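Local coordinates for Lin0012 protein (Listeria innocua, PDB 3K17) that probably phosphorylates phosphomevalonate at the expense of ATP, a step of the mevalonate route to isopentenyl diphosphate, as a member of the GHMP kinase family, at residues L43-R48 and T97-V102. Residues are numbered along the deposited sequence; the frame is centred on the assembly and turned at random.
Sequences LEDSER and TPVKMV
Glu44 and Lys100 face each other as the hydrogen-bonded pair of an antiparallel beta bridge, where strand 37-45 meets strand 99-105 in the mixed sheet of this GHMP-type kinase. Lys100 N gives a short, nearly straight bond to Glu44 O (2.7 Å, 168° at the hydrogen), and Glu44 N returns one to Lys100 O. Their side chains run alongside each other, Glu44 CG 3.8 Å from Lys100 CB. Lys100 is fully extended, CG anti to the backbone N (chi1 167°), which takes its amine past the carboxylate, with Glu44 CD beside Lys100 CD; the charged atoms do not touch, and a water instead accepts from Lys100 NZ and donates to Glu44 OE2. On the other face Leu43 CD1 packs against Met101 CG at 4.0 Å, next to helix 119-135, whose Lys134 forms a salt bridge with Asp45. Past Asp45 the chain leaves the strand, yet Ser46 N still reaches Pro98 O (3.2 Å), coming from above the carbonyl plane. The Pro98 ring packs against the carbonyl oxygens of Ser46 and Glu47, CG 3.1 Å from Ser46 O. That turn leads into strand 50-52, which pairs with 99-105 in parallel, and within it Ser46 OG donates to Arg48 O at 2.6 Å.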
loop_
_atom_site.group_PDB
_atom_site.type_symbol
_atom_site.label_atom_id
_atom_site.label_comp_id
_atom_site.label_asym_id
_atom_site.label_seq_id
_atom_site.Cartn_x
_atom_site.Cartn_y
_atom_site.Cartn_z
ATOM N N LEU A 43 27.377 -22.510 -18.426
ATOM C CA LEU A 43 26.417 -21.988 -19.395
ATOM C C LEU A 43 26.242 -22.897 -20.599
ATOM O O LEU A 43 27.203 -23.485 -21.092
ATOM C CB LEU A 43 26.854 -20.596 -19.869
ATOM C CG LEU A 43 26.078 -19.917 -21.006
ATOM C CD1 LEU A 43 26.331 -18.426 -20.958
ATOM C CD2 LEU A 43 26.496 -20.485 -22.372
ATOM N N GLU A 44 25.011 -22.994 -21.080
ATOM C CA GLU A 44 24.716 -23.829 -22.232
ATOM C C GLU A 44 23.490 -23.277 -22.941
ATOM O O GLU A 44 22.716 -22.522 -22.353
ATOM C CB GLU A 44 24.447 -25.265 -21.777
ATOM C CG GLU A 44 23.148 -25.425 -21.015
ATOM C CD GLU A 44 23.046 -26.753 -20.288
ATOM O OE1 GLU A 44 23.825 -26.972 -19.337
ATOM O OE2 GLU A 44 22.183 -27.576 -20.666
ATOM N N ASP A 45 23.317 -23.645 -24.206
ATOM C CA ASP A 45 22.157 -23.192 -24.961
ATOM C C ASP A 45 20.959 -23.945 -24.418
ATOM O O ASP A 45 21.092 -25.071 -23.950
ATOM C CB ASP A 45 22.308 -23.506 -26.451
ATOM C CG ASP A 45 23.496 -22.806 -27.081
ATOM O OD1 ASP A 45 23.602 -21.565 -26.947
ATOM O OD2 ASP A 45 24.319 -23.498 -27.719
ATOM N N SER A 46 19.793 -23.319 -24.482
ATOM C CA SER A 46 18.560 -23.929 -24.010
ATOM C C SER A 46 17.411 -23.360 -24.832
ATOM O O SER A 46 17.625 -22.504 -25.687
ATOM C CB SER A 46 18.348 -23.618 -22.523
ATOM O OG SER A 46 18.358 -22.219 -22.289
ATOM N N GLU A 47 16.200 -23.837 -24.569
ATOM C CA GLU A 47 15.015 -23.375 -25.284
ATOM C C GLU A 47 14.559 -22.034 -24.723
ATOM O O GLU A 47 14.029 -21.188 -25.445
ATOM C CB GLU A 47 13.882 -24.399 -25.146
ATOM C CG GLU A 47 14.203 -25.786 -25.692
ATOM C CD GLU A 47 14.529 -25.769 -27.176
ATOM O OE1 GLU A 47 13.808 -25.081 -27.931
ATOM O OE2 GLU A 47 15.497 -26.451 -27.590
ATOM N N ARG A 48 14.762 -21.857 -23.422
ATOM C CA ARG A 48 14.385 -20.631 -22.737
ATOM C C ARG A 48 15.460 -20.261 -21.720
ATOM O O ARG A 48 16.216 -21.122 -21.267
ATOM C CB ARG A 48 13.032 -20.812 -22.038
ATOM C CG ARG A 48 11.846 -20.825 -22.994
ATOM C CD ARG A 48 10.538 -21.113 -22.273
ATOM N NE ARG A 48 10.441 -22.510 -21.852
ATOM C CZ ARG A 48 10.242 -23.528 -22.684
ATOM N NH1 ARG A 48 10.119 -23.307 -23.987
ATOM N NH2 ARG A 48 10.157 -24.767 -22.214
ATOM N N THR A 97 20.493 -15.144 -27.427
ATOM C CA THR A 97 19.827 -16.407 -27.673
ATOM C C THR A 97 19.629 -17.036 -26.303
ATOM O O THR A 97 20.389 -16.762 -25.377
ATOM C CB THR A 97 20.671 -17.322 -28.578
ATOM O OG1 THR A 97 21.970 -17.501 -28.004
ATOM C CG2 THR A 97 20.813 -16.695 -29.971
ATOM N N PRO A 98 18.592 -17.874 -26.150
ATOM C CA PRO A 98 18.322 -18.520 -24.861
ATOM C C PRO A 98 19.455 -19.365 -24.299
ATOM O O PRO A 98 20.028 -20.195 -24.998
ATOM C CB PRO A 98 17.053 -19.334 -25.138
ATOM C CG PRO A 98 17.121 -19.596 -26.627
ATOM C CD PRO A 98 17.594 -18.269 -27.159
ATOM N N VAL A 99 19.785 -19.138 -23.029
ATOM C CA VAL A 99 20.839 -19.902 -22.369
ATOM C C VAL A 99 20.480 -20.287 -20.938
ATOM O O VAL A 99 19.714 -19.593 -20.262
ATOM C CB VAL A 99 22.180 -19.123 -22.311
ATOM C CG1 VAL A 99 22.657 -18.789 -23.716
ATOM C CG2 VAL A 99 22.019 -17.866 -21.476
ATOM N N LYS A 100 21.043 -21.404 -20.489
ATOM C CA LYS A 100 20.840 -21.886 -19.133
ATOM C C LYS A 100 22.154 -21.657 -18.403
ATOM O O LYS A 100 23.213 -22.039 -18.897
ATOM C CB LYS A 100 20.500 -23.375 -19.133
ATOM C CG LYS A 100 20.577 -24.040 -17.763
ATOM C CD LYS A 100 20.207 -25.520 -17.852
ATOM C CE LYS A 100 20.439 -26.225 -16.523
ATOM N NZ LYS A 100 20.039 -27.658 -16.544
HETATM N N MSE A 101 22.086 -21.013 -17.244
HETATM C CA MSE A 101 23.279 -20.729 -16.452
HETATM C C MSE A 101 23.097 -21.237 -15.031
HETATM O O MSE A 101 22.093 -20.935 -14.376
HETATM C CB MSE A 101 23.560 -19.223 -16.424
HETATM C CG MSE A 101 23.999 -18.632 -17.769
HETATM SE SE MSE A 101 24.379 -16.729 -17.638
HETATM C CE MSE A 101 22.581 -16.058 -17.908
ATOM N N VAL A 102 24.077 -22.004 -14.566
ATOM C CA VAL A 102 24.049 -22.577 -13.228
ATOM C C VAL A 102 25.266 -22.136 -12.433
ATOM O O VAL A 102 26.403 -22.410 -12.820
ATOM C CB VAL A 102 24.043 -24.120 -13.283
ATOM C CG1 VAL A 102 24.124 -24.692 -11.871
ATOM C CG2 VAL A 102 22.781 -24.609 -13.992
HETATM O O HOH W 1 21.026 -29.006 -18.734
#